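Local structure of ProQ/FinO domain-containing protein (Neisseria meningitidis, 3MW6) at residues Y38-K42 and R43-L47; Q61-A64 and A65-A68; N73-R77 and P78-K82; T102-E105 and Q106-Q110. The protein belongs to the FinO family of RNA chaperones and probably acts by binding RNA. All coordinates share one frame; numbering follows the deposited sequence.

How the contacts relate
The four contacts come in order along the chain, all within the ProQ/FinO domain. Contact 1 closes the short helix 39-42. Contacts 2 and 3 share helix 64-76: contact 2 lies at its start, and contact 3 joins its end to helix 78-86. Contact 4 spans helix 103-110 with its N-cap. Contacts 1 and 3 have centres about 11 Å apart and touch, with Phe44 packed on His74, Arg77 and Arg79. They form a joined central part of the fold. Contacts 3 and 4, about 14 Å apart between centres, touch through Leu81 and Ala109 and lie where the two subunits meet. Contacts 2 and 4 lie on opposite sides of the chain's centre, about 29 Å apart between centres.

Contact 1 of 4, residues Y38-K42 and R43-L47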
loop_
_atom_site.group_PDB
_atom_site.type_symbol
_atom_site.label_atom_id
_atom_site.label_comp_id
_atom_site.label_asym_id
_atom_site.label_seq_id
_atom_site.Cartn_x
_atom_site.Cartn_y
_atom_site.Cartn_z
ATOM N N TYR A 38 16.803 10.872 -2.182
ATOM C CA TYR A 38 16.516 9.452 -1.975
ATOM C C TYR A 38 16.115 8.752 -3.250
ATOM O O TYR A 38 15.064 9.041 -3.808
ATOM C CB TYR A 38 15.410 9.264 -0.922
ATOM C CG TYR A 38 15.810 9.750 0.436
ATOM C CD1 TYR A 38 15.205 10.863 0.996
ATOM C CD2 TYR A 38 16.830 9.124 1.151
ATOM C CE1 TYR A 38 15.583 11.328 2.245
ATOM C CE2 TYR A 38 17.215 9.583 2.400
ATOM C CZ TYR A 38 16.580 10.684 2.938
ATOM O OH TYR A 38 16.940 11.162 4.169
ATOM N N ASP A 39 16.936 7.805 -3.691
ATOM C CA ASP A 39 16.622 7.030 -4.881
ATOM C C ASP A 39 15.318 6.216 -4.783
ATOM O O ASP A 39 14.625 6.054 -5.784
ATOM C CB ASP A 39 17.802 6.138 -5.278
ATOM C CG ASP A 39 18.774 6.846 -6.209
ATOM O OD1 ASP A 39 18.797 6.501 -7.414
ATOM O OD2 ASP A 39 19.497 7.759 -5.745
ATOM N N VAL A 40 14.973 5.694 -3.608
ATOM C CA VAL A 40 13.719 4.937 -3.515
ATOM C C VAL A 40 12.525 5.818 -3.883
ATOM O O VAL A 40 11.554 5.345 -4.453
ATOM C CB VAL A 40 13.488 4.286 -2.140
ATOM C CG1 VAL A 40 14.559 3.241 -1.870
ATOM C CG2 VAL A 40 13.439 5.343 -1.038
ATOM N N PHE A 41 12.603 7.106 -3.575
ATOM C CA PHE A 41 11.555 8.026 -4.002
ATOM C C PHE A 41 11.679 8.422 -5.465
ATOM O O PHE A 41 10.704 8.402 -6.195
ATOM C CB PHE A 41 11.510 9.249 -3.097
ATOM C CG PHE A 41 10.880 8.963 -1.765
ATOM C CD1 PHE A 41 11.650 8.546 -0.689
ATOM C CD2 PHE A 41 9.506 9.045 -1.608
ATOM C CE1 PHE A 41 11.061 8.258 0.538
ATOM C CE2 PHE A 41 8.908 8.754 -0.377
ATOM C CZ PHE A 41 9.695 8.363 0.690
ATOM N N LYS A 42 12.884 8.758 -5.902
ATOM C CA LYS A 42 13.078 9.225 -7.269
ATOM C C LYS A 42 12.675 8.146 -8.272
ATOM O O LYS A 42 12.156 8.439 -9.352
ATOM C CB LYS A 42 14.547 9.653 -7.469
ATOM C CG LYS A 42 14.928 10.021 -8.896
ATOM C CD LYS A 42 16.464 10.179 -9.057
ATOM C CE LYS A 42 17.009 11.482 -8.451
ATOM N NZ LYS A 42 17.605 11.312 -7.087
ATOM N N ARG A 43 12.899 6.890 -7.902
ATOM C CA ARG A 43 12.602 5.773 -8.795
ATOM C C ARG A 43 11.300 5.029 -8.461
ATOM O O ARG A 43 11.005 3.999 -9.051
ATOM C CB ARG A 43 13.787 4.808 -8.837
ATOM C CG ARG A 43 14.969 5.360 -9.612
ATOM C CD ARG A 43 16.250 5.300 -8.805
ATOM N NE ARG A 43 16.756 3.937 -8.663
ATOM C CZ ARG A 43 17.983 3.557 -9.000
ATOM N NH1 ARG A 43 18.835 4.443 -9.500
ATOM N NH2 ARG A 43 18.356 2.293 -8.831
ATOM N N PHE A 44 10.518 5.561 -7.522
ATOM C CA PHE A 44 9.221 4.974 -7.174
ATOM C C PHE A 44 9.318 3.482 -6.917
ATOM O O PHE A 44 8.659 2.680 -7.580
ATOM C CB PHE A 44 8.173 5.260 -8.270
ATOM C CG PHE A 44 7.682 6.677 -8.274
ATOM C CD1 PHE A 44 8.415 7.677 -8.891
ATOM C CD2 PHE A 44 6.497 7.015 -7.634
ATOM C CE1 PHE A 44 7.977 8.995 -8.876
ATOM C CE2 PHE A 44 6.042 8.326 -7.621
ATOM C CZ PHE A 44 6.790 9.321 -8.243
ATOM N N LYS A 45 10.142 3.100 -5.954
ATOM C CA LYS A 45 10.167 1.709 -5.544
ATOM C C LYS A 45 9.167 1.539 -4.417
ATOM O O LYS A 45 8.912 2.475 -3.664
ATOM C CB LYS A 45 11.557 1.323 -5.059
ATOM C CG LYS A 45 12.640 1.434 -6.131
ATOM C CD LYS A 45 13.990 1.098 -5.545
ATOM C CE LYS A 45 14.939 0.542 -6.580
ATOM N NZ LYS A 45 16.225 0.113 -5.943
ATOM N N PRO A 46 8.593 0.342 -4.295
ATOM C CA PRO A 46 7.727 0.082 -3.146
ATOM C C PRO A 46 8.478 0.405 -1.842
ATOM O O PRO A 46 9.595 -0.069 -1.661
ATOM C CB PRO A 46 7.449 -1.416 -3.264
ATOM C CG PRO A 46 7.546 -1.706 -4.724
ATOM C CD PRO A 46 8.698 -0.820 -5.195
ATOM N N LEU A 47 7.873 1.209 -0.970
ATOM C CA LEU A 47 8.508 1.681 0.253
ATOM C C LEU A 47 8.265 0.763 1.452
ATOM O O LEU A 47 7.160 0.242 1.654
ATOM C CB LEU A 47 8.010 3.092 0.584
ATOM C CG LEU A 47 8.324 4.121 -0.510
ATOM C CD1 LEU A 47 7.566 5.435 -0.295
ATOM C CD2 LEU A 47 9.840 4.374 -0.581
HETATM O O HOH W 1 8.795 5.156 -4.070
#
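Arg43 folds back on Asp39 just after helix 39-42. Bends at chi2 and chi3 fold the chain back, with Asp39 CB over one face of the guanidinium. Arg43 NH1 makes a salt bridge of 2.9 Å to Asp39 OD1, with the carboxylate and guanidinium planes turned 74° apart. Arg43 has two modelled conformers, so this bridge may be one of two states.

Val40 takes part with its carbonyl and its side chain. Its O accepts from Lys45 N at 3.0 Å. A water also donates to Val40 O at 2.8 Å and ties it to Lys45 O. The Lys45 bond and the 3.1 Å bond from Phe44 N to Phe41 O make a Schellman motif. Phe44 is the C-prime residue, and its positive phi of 50° turns the chain out of the helix.

Leu47 packs against the apolar side chains of the helix. Its CD2 meets Val40 CG2 at 3.8 Å and also lies over one face of the Phe41 ring, near the rim. Its CD1 is 3.6 Å from Phe41 CE2.

Phe41 and Leu47 both rest on Leu71 of helix 64-76, and Phe41 also touches Leu55 of helix 51-58. Beyond the turn, Pro46 shares a backbone hydrogen bond with Phe91 of strand 89-91.

Contact 2 of 4, residues Q61-A64 and A65-A68; sequences QYDA and ALIA
Tyr62 meets Ile67 through its CB, while its ring turns away from the helix that follows. One face of that ring carries Gln61 CG, 3.6 Å above the plane and offset toward the rim. The Tyr62 side chain also packs on Gln26 and Ile30 of helix 23-37. The motif is a helix N-terminus: Asp63 is the N-cap of helix 64-76. Its carboxylate makes no capping bond, so the side chain does not close the first turn here.

The backbone does the work instead. Asp63 O accepts from Ile67 N at 3.1 Å, nearly along the C=O axis. It also takes a weak bond from Leu66 N at 3.0 Å, with an N-H...O angle of only 126°. One carbonyl thus serves two amides of the first turn. The next bond of the helix runs from Ala68 N to Ala64 O at 3.0 Å.

Asp63 N is hydrogen-bonded to Gln26 OE1, which holds the entry to the helix against helix 23-37. Leu66 reaches the same neighbour and touches Lys23 and Gln26. Ile67 touches Leu55 and Ala64 touches Ile56, both of helix 51-58.

Ile67 has CG1 anti to its carbonyl carbon (chi1 -69°), beside the backbone N. This sends the CG1 branch back along the chain toward Asp63. Its CG1 lies 3.5 Å from Asp63 O, and the terminal CD1 ends 4.0 Å from Tyr62 CB.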
loop_
_atom_site.group_PDB
_atom_site.type_symbol
_atom_site.label_atom_id
_atom_site.label_comp_id
_atom_site.label_asym_id
_atom_site.label_seq_id
_atom_site.Cartn_x
_atom_site.Cartn_y
_atom_site.Cartn_z
ATOM N N GLN A 61 14.595 19.244 10.222
ATOM C CA GLN A 61 14.444 20.637 9.788
ATOM C C GLN A 61 13.070 20.944 9.182
ATOM O O GLN A 61 12.839 22.050 8.693
ATOM C CB GLN A 61 15.556 21.036 8.802
ATOM C CG GLN A 61 15.481 20.382 7.428
ATOM C CD GLN A 61 16.084 18.986 7.398
ATOM O OE1 GLN A 61 15.866 18.172 8.299
ATOM N NE2 GLN A 61 16.852 18.707 6.361
ATOM N N TYR A 62 12.173 19.959 9.218
ATOM C CA TYR A 62 10.872 20.051 8.577
ATOM C C TYR A 62 9.790 19.490 9.496
ATOM O O TYR A 62 10.055 18.585 10.292
ATOM C CB TYR A 62 10.860 19.270 7.252
ATOM C CG TYR A 62 11.732 19.837 6.155
ATOM C CD1 TYR A 62 11.631 21.171 5.767
ATOM C CD2 TYR A 62 12.642 19.022 5.481
ATOM C CE1 TYR A 62 12.435 21.683 4.740
ATOM C CE2 TYR A 62 13.433 19.512 4.456
ATOM C CZ TYR A 62 13.330 20.840 4.089
ATOM O OH TYR A 62 14.128 21.311 3.069
ATOM N N ASP A 63 8.574 20.018 9.367
ATOM C CA ASP A 63 7.448 19.607 10.207
ATOM C C ASP A 63 6.976 18.209 9.857
ATOM O O ASP A 63 6.693 17.928 8.689
ATOM C CB ASP A 63 6.281 20.591 10.055
ATOM C CG ASP A 63 6.630 21.978 10.562
ATOM O OD1 ASP A 63 7.211 22.073 11.661
ATOM O OD2 ASP A 63 6.332 22.973 9.867
ATOM N N ALA A 64 6.893 17.341 10.866
ATOM C CA ALA A 64 6.428 15.962 10.674
ATOM C C ALA A 64 5.116 15.892 9.908
ATOM O O ALA A 64 4.893 14.968 9.133
ATOM C CB ALA A 64 6.281 15.243 12.012
ATOM N N ALA A 65 4.237 16.863 10.122
ATOM C CA ALA A 65 2.932 16.804 9.478
ATOM C C ALA A 65 3.034 17.050 7.981
ATOM O O ALA A 65 2.309 16.441 7.206
ATOM C CB ALA A 65 1.939 17.784 10.125
ATOM N N LEU A 66 3.912 17.955 7.568
ATOM C CA LEU A 66 4.011 18.248 6.146
ATOM C C LEU A 66 4.796 17.140 5.453
ATOM O O LEU A 66 4.617 16.898 4.262
ATOM C CB LEU A 66 4.643 19.615 5.907
ATOM C CG LEU A 66 3.857 20.798 6.476
ATOM C CD1 LEU A 66 4.526 22.111 6.113
ATOM C CD2 LEU A 66 2.415 20.790 5.986
ATOM N N ILE A 67 5.652 16.460 6.209
ATOM C CA ILE A 67 6.341 15.279 5.700
ATOM C C ILE A 67 5.328 14.164 5.384
ATOM O O ILE A 67 5.366 13.548 4.310
ATOM C CB ILE A 67 7.456 14.792 6.672
ATOM C CG1 ILE A 67 8.609 15.806 6.701
ATOM C CG2 ILE A 67 8.024 13.462 6.225
ATOM C CD1 ILE A 67 9.676 15.529 7.756
ATOM N N ALA A 68 4.405 13.928 6.309
ATOM C CA ALA A 68 3.385 12.912 6.113
ATOM C C ALA A 68 2.544 13.245 4.880
ATOM O O ALA A 68 2.164 12.362 4.129
ATOM C CB ALA A 68 2.498 12.802 7.363
#

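Contact 3 of 4, residues N73-R77 and P78-K82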
loop_
_atom_site.group_PDB
_atom_site.type_symbol
_atom_site.label_atom_id
_atom_site.label_comp_id
_atom_site.label_asym_id
_atom_site.label_seq_id
_atom_site.Cartn_x
_atom_site.Cartn_y
_atom_site.Cartn_z
ATOM N N ASN A 73 0.929 12.202 -0.681
ATOM C CA ASN A 73 0.892 12.607 -2.089
ATOM C C ASN A 73 1.655 11.630 -2.979
ATOM O O ASN A 73 1.219 11.280 -4.079
ATOM C CB ASN A 73 1.521 13.989 -2.263
ATOM C CG ASN A 73 0.533 15.117 -2.037
ATOM O OD1 ASN A 73 -0.563 15.109 -2.593
ATOM N ND2 ASN A 73 0.928 16.107 -1.238
ATOM N N HIS A 74 2.813 11.201 -2.500
ATOM C CA HIS A 74 3.664 10.335 -3.297
ATOM C C HIS A 74 2.998 8.976 -3.493
ATOM O O HIS A 74 2.962 8.453 -4.592
ATOM C CB HIS A 74 5.019 10.181 -2.624
ATOM C CG HIS A 74 5.884 9.143 -3.254
ATOM N ND1 HIS A 74 6.783 9.435 -4.261
ATOM C CD2 HIS A 74 6.001 7.817 -3.016
ATOM C CE1 HIS A 74 7.414 8.332 -4.612
ATOM N NE2 HIS A 74 6.962 7.337 -3.869
ATOM N N CYS A 75 2.441 8.414 -2.431
ATOM C CA CYS A 75 1.814 7.097 -2.529
ATOM C C CYS A 75 0.486 7.066 -3.276
ATOM O O CYS A 75 -0.034 5.986 -3.555
ATOM C CB CYS A 75 1.674 6.469 -1.138
ATOM S SG CYS A 75 3.331 6.148 -0.398
ATOM N N ARG A 76 -0.053 8.243 -3.606
ATOM C CA ARG A 76 -1.319 8.343 -4.340
ATOM C C ARG A 76 -1.076 8.387 -5.839
ATOM O O ARG A 76 -1.988 8.142 -6.632
ATOM C CB ARG A 76 -2.094 9.597 -3.930
ATOM C CG ARG A 76 -3.136 9.358 -2.862
ATOM C CD ARG A 76 -4.049 10.564 -2.681
ATOM N NE ARG A 76 -3.805 11.239 -1.414
ATOM C CZ ARG A 76 -3.117 12.369 -1.297
ATOM N NH1 ARG A 76 -2.933 12.908 -0.103
ATOM N NH2 ARG A 76 -2.621 12.962 -2.379
ATOM N N ARG A 77 0.152 8.717 -6.227
ATOM C CA ARG A 77 0.473 8.825 -7.636
ATOM C C ARG A 77 0.331 7.482 -8.334
ATOM O O ARG A 77 0.689 6.444 -7.789
ATOM C CB ARG A 77 1.873 9.415 -7.828
ATOM C CG ARG A 77 1.991 10.801 -7.212
ATOM C CD ARG A 77 3.369 11.387 -7.338
ATOM N NE ARG A 77 3.778 11.521 -8.731
ATOM C CZ ARG A 77 4.903 12.111 -9.126
ATOM N NH1 ARG A 77 5.734 12.637 -8.224
ATOM N NH2 ARG A 77 5.198 12.180 -10.422
ATOM N N PRO A 78 -0.235 7.506 -9.542
ATOM C CA PRO A 78 -0.360 6.332 -10.408
ATOM C C PRO A 78 0.967 5.570 -10.525
ATOM O O PRO A 78 0.997 4.333 -10.470
ATOM C CB PRO A 78 -0.754 6.941 -11.759
ATOM C CG PRO A 78 -1.497 8.214 -11.384
ATOM C CD PRO A 78 -0.789 8.731 -10.155
ATOM N N ARG A 79 2.058 6.302 -10.677
ATOM C CA ARG A 79 3.366 5.666 -10.814
ATOM C C ARG A 79 3.731 4.802 -9.589
ATOM O O ARG A 79 4.323 3.734 -9.722
ATOM C CB ARG A 79 4.439 6.712 -11.111
ATOM C CG ARG A 79 5.798 6.117 -11.317
ATOM C CD ARG A 79 6.780 7.148 -11.866
ATOM N NE ARG A 79 8.116 6.573 -11.955
ATOM C CZ ARG A 79 9.228 7.270 -12.155
ATOM N NH1 ARG A 79 9.178 8.590 -12.290
ATOM N NH2 ARG A 79 10.391 6.639 -12.218
ATOM N N TYR A 80 3.345 5.248 -8.399
ATOM C CA TYR A 80 3.538 4.436 -7.199
ATOM C C TYR A 80 2.627 3.200 -7.177
ATOM O O TYR A 80 3.077 2.070 -6.931
ATOM C CB TYR A 80 3.332 5.269 -5.936
ATOM C CG TYR A 80 3.761 4.512 -4.708
ATOM C CD1 TYR A 80 5.100 4.241 -4.485
ATOM C CD2 TYR A 80 2.829 4.041 -3.784
ATOM C CE1 TYR A 80 5.518 3.532 -3.372
ATOM C CE2 TYR A 80 3.248 3.323 -2.654
ATOM C CZ TYR A 80 4.599 3.073 -2.463
ATOM O OH TYR A 80 5.046 2.373 -1.359
ATOM N N LEU A 81 1.346 3.401 -7.445
ATOM C CA LEU A 81 0.428 2.268 -7.515
ATOM C C LEU A 81 0.912 1.250 -8.544
ATOM O O LEU A 81 0.824 0.034 -8.348
ATOM C CB LEU A 81 -0.979 2.748 -7.883
ATOM C CG LEU A 81 -1.586 3.701 -6.859
ATOM C CD1 LEU A 81 -2.952 4.214 -7.310
ATOM C CD2 LEU A 81 -1.705 2.978 -5.534
ATOM N N LYS A 82 1.412 1.757 -9.660
ATOM C CA LYS A 82 1.915 0.898 -10.725
ATOM C C LYS A 82 3.124 0.089 -10.208
ATOM O O LYS A 82 3.299 -1.071 -10.563
ATOM C CB LYS A 82 2.282 1.758 -11.935
ATOM C CG LYS A 82 2.477 1.020 -13.214
ATOM C CD LYS A 82 2.222 1.951 -14.400
ATOM C CE LYS A 82 3.095 3.202 -14.355
ATOM N NZ LYS A 82 4.534 2.922 -14.667
#
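His74 brings its ring to Tyr80 across the break between helices 64-76 and 78-86. A chi1 of 171° sets its CG anti to the backbone N and turns the imidazole toward the second helix. His74 NE2 comes to 3.7 Å from Tyr80 CD1. The planes stand at 55°, so the pair is oblique. His74 ND1 is hydrogen-bonded to Tyr35 OH.

Cys75 comes next, with its sulfur over a face of the Tyr80 ring. SG lies 4.0 Å from the ring centroid, 28° off the normal. This is a sulfur-aromatic contact. Cys75 O also lies 4.0 Å from Leu81 CD2.

Arg76 turns back within its own helix. Its NH2 donates to Asn73 OD1 at 3.0 Å, and that oxygen lies in the guanidinium plane. Arg76 O lies 4.1 Å from Leu81 CD1.

Arg77 is the N-cap of helix 78-86. Its O accepts from Leu81 N at 3.1 Å and, weakly, from Tyr80 N at 3.0 Å. Pro78 follows as the first helical residue, where its lack of an N-H costs the helix no bond.

The imidazole and the thiol pack on the Tyr80 ring and would restrict its rotation. Tyr80 OH is hydrogen-bonded to Leu47 N and to Glu104 OE1 of the second subunit. The packing is consistent with a hydroxyl held in position for its bond across the subunit interface.

Contact 4 of 4, residues T102-E105 and Q106-Q110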
loop_
_atom_site.group_PDB
_atom_site.type_symbol
_atom_site.label_atom_id
_atom_site.label_comp_id
_atom_site.label_asym_id
_atom_site.label_seq_id
_atom_site.Cartn_x
_atom_site.Cartn_y
_atom_site.Cartn_z
ATOM N N THR A 102 2.781 -7.591 -0.542
ATOM C CA THR A 102 1.995 -8.819 -0.354
ATOM C C THR A 102 1.114 -9.082 -1.566
ATOM O O THR A 102 0.786 -8.157 -2.328
ATOM C CB THR A 102 1.028 -8.700 0.864
ATOM O OG1 THR A 102 0.150 -7.589 0.645
ATOM C CG2 THR A 102 1.789 -8.480 2.177
ATOM N N PRO A 103 0.681 -10.334 -1.736
ATOM C CA PRO A 103 -0.262 -10.597 -2.833
ATOM C C PRO A 103 -1.503 -9.712 -2.771
ATOM O O PRO A 103 -1.942 -9.241 -3.820
ATOM C CB PRO A 103 -0.616 -12.076 -2.653
ATOM C CG PRO A 103 0.588 -12.658 -1.958
ATOM C CD PRO A 103 1.076 -11.563 -1.025
ATOM N N GLU A 104 -2.033 -9.447 -1.576
ATOM C CA GLU A 104 -3.228 -8.609 -1.464
ATOM C C GLU A 104 -2.971 -7.164 -1.888
ATOM O O GLU A 104 -3.769 -6.579 -2.623
ATOM C CB GLU A 104 -3.846 -8.674 -0.041
ATOM C CG GLU A 104 -4.680 -7.436 0.332
ATOM C CD GLU A 104 -5.055 -7.363 1.837
ATOM O OE1 GLU A 104 -5.617 -8.333 2.380
ATOM O OE2 GLU A 104 -4.800 -6.320 2.468
ATOM N N GLU A 105 -1.876 -6.568 -1.430
ATOM C CA GLU A 105 -1.584 -5.196 -1.833
ATOM C C GLU A 105 -1.409 -5.168 -3.353
ATOM O O GLU A 105 -1.871 -4.256 -4.037
ATOM C CB GLU A 105 -0.323 -4.671 -1.148
ATOM C CG GLU A 105 -0.365 -4.753 0.377
ATOM C CD GLU A 105 1.013 -4.582 1.058
ATOM O OE1 GLU A 105 2.056 -4.877 0.435
ATOM O OE2 GLU A 105 1.051 -4.168 2.239
ATOM N N GLN A 106 -0.744 -6.183 -3.881
ATOM C CA GLN A 106 -0.438 -6.223 -5.313
ATOM C C GLN A 106 -1.717 -6.307 -6.157
ATOM O O GLN A 106 -1.853 -5.578 -7.142
ATOM C CB GLN A 106 0.509 -7.393 -5.624
ATOM C CG GLN A 106 0.951 -7.477 -7.072
ATOM C CD GLN A 106 2.038 -8.514 -7.277
ATOM O OE1 GLN A 106 2.108 -9.521 -6.550
ATOM N NE2 GLN A 106 2.907 -8.272 -8.272
ATOM N N ALA A 107 -2.656 -7.171 -5.753
ATOM C CA ALA A 107 -3.917 -7.346 -6.483
ATOM C C ALA A 107 -4.757 -6.075 -6.482
ATOM O O ALA A 107 -5.398 -5.741 -7.476
ATOM C CB ALA A 107 -4.736 -8.520 -5.912
ATOM N N ILE A 108 -4.749 -5.361 -5.368
ATOM C CA ILE A 108 -5.545 -4.152 -5.259
ATOM C C ILE A 108 -4.982 -3.074 -6.173
ATOM O O ILE A 108 -5.728 -2.335 -6.812
ATOM C CB ILE A 108 -5.597 -3.647 -3.807
ATOM C CG1 ILE A 108 -6.556 -4.508 -2.980
ATOM C CG2 ILE A 108 -6.027 -2.188 -3.746
ATOM C CD1 ILE A 108 -6.275 -4.445 -1.478
ATOM N N ALA A 109 -3.660 -2.979 -6.238
ATOM C CA ALA A 109 -3.040 -1.975 -7.091
ATOM C C ALA A 109 -3.278 -2.335 -8.556
ATOM O O ALA A 109 -3.578 -1.465 -9.374
ATOM C CB ALA A 109 -1.545 -1.829 -6.788
ATOM N N GLN A 110 -3.180 -3.626 -8.858
ATOM C CA GLN A 110 -3.377 -4.146 -10.203
ATOM C C GLN A 110 -4.742 -3.837 -10.791
ATOM O O GLN A 110 -4.869 -3.660 -12.001
ATOM C CB GLN A 110 -3.198 -5.657 -10.200
ATOM C CG GLN A 110 -2.088 -6.146 -11.086
ATOM C CD GLN A 110 -1.584 -7.505 -10.653
ATOM O OE1 GLN A 110 -2.370 -8.389 -10.296
ATOM N NE2 GLN A 110 -0.270 -7.678 -10.666
#
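A capping box opens helix 103-110, with Thr102 as the N-cap and Glu105 as its partner. Thr102 O accepts from Gln106 N at 2.9 Å and starts the helical bonding. In the box, Thr102 N donates to Glu105 OE1 at 3.0 Å and meets it from above the carboxylate plane. The return bond runs from Glu105 N to Thr102 OG1. OG1 sits too close to a neighbour in the model, so its exact place is doubtful.

Glu105 OE1 has a second partner in Arg90 NH2, a salt bridge within the same chain. The charge on Arg90 would probably offset that of the carboxylate. Glu105 OE2 also lies close to Glu105 OE1 of the second subunit, a like-charge approach that Arg90 may ease.

Further along, Ala107 N bonds to Pro103 O at 2.9 Å, and Ala109 N to Glu105 O at 3.1 Å. Gln106 is extended beyond CG, and its NE2 is hydrogen-bonded to Ala85 O.

Glu104 and Ile108 lie side by side and point the same way, toward the second subunit, where both pack on Leu84. Glu104 OE1 is hydrogen-bonded to Tyr80 OH of the second subunit, and Glu104 OE2 forms a salt bridge with Arg90 of that subunit. A chi1 of 155° puts Glu104 CG roughly anti to the backbone N. Ile108 CD1 then reaches 3.8 Å from Glu104 CG and 3.5 Å from Glu104 O.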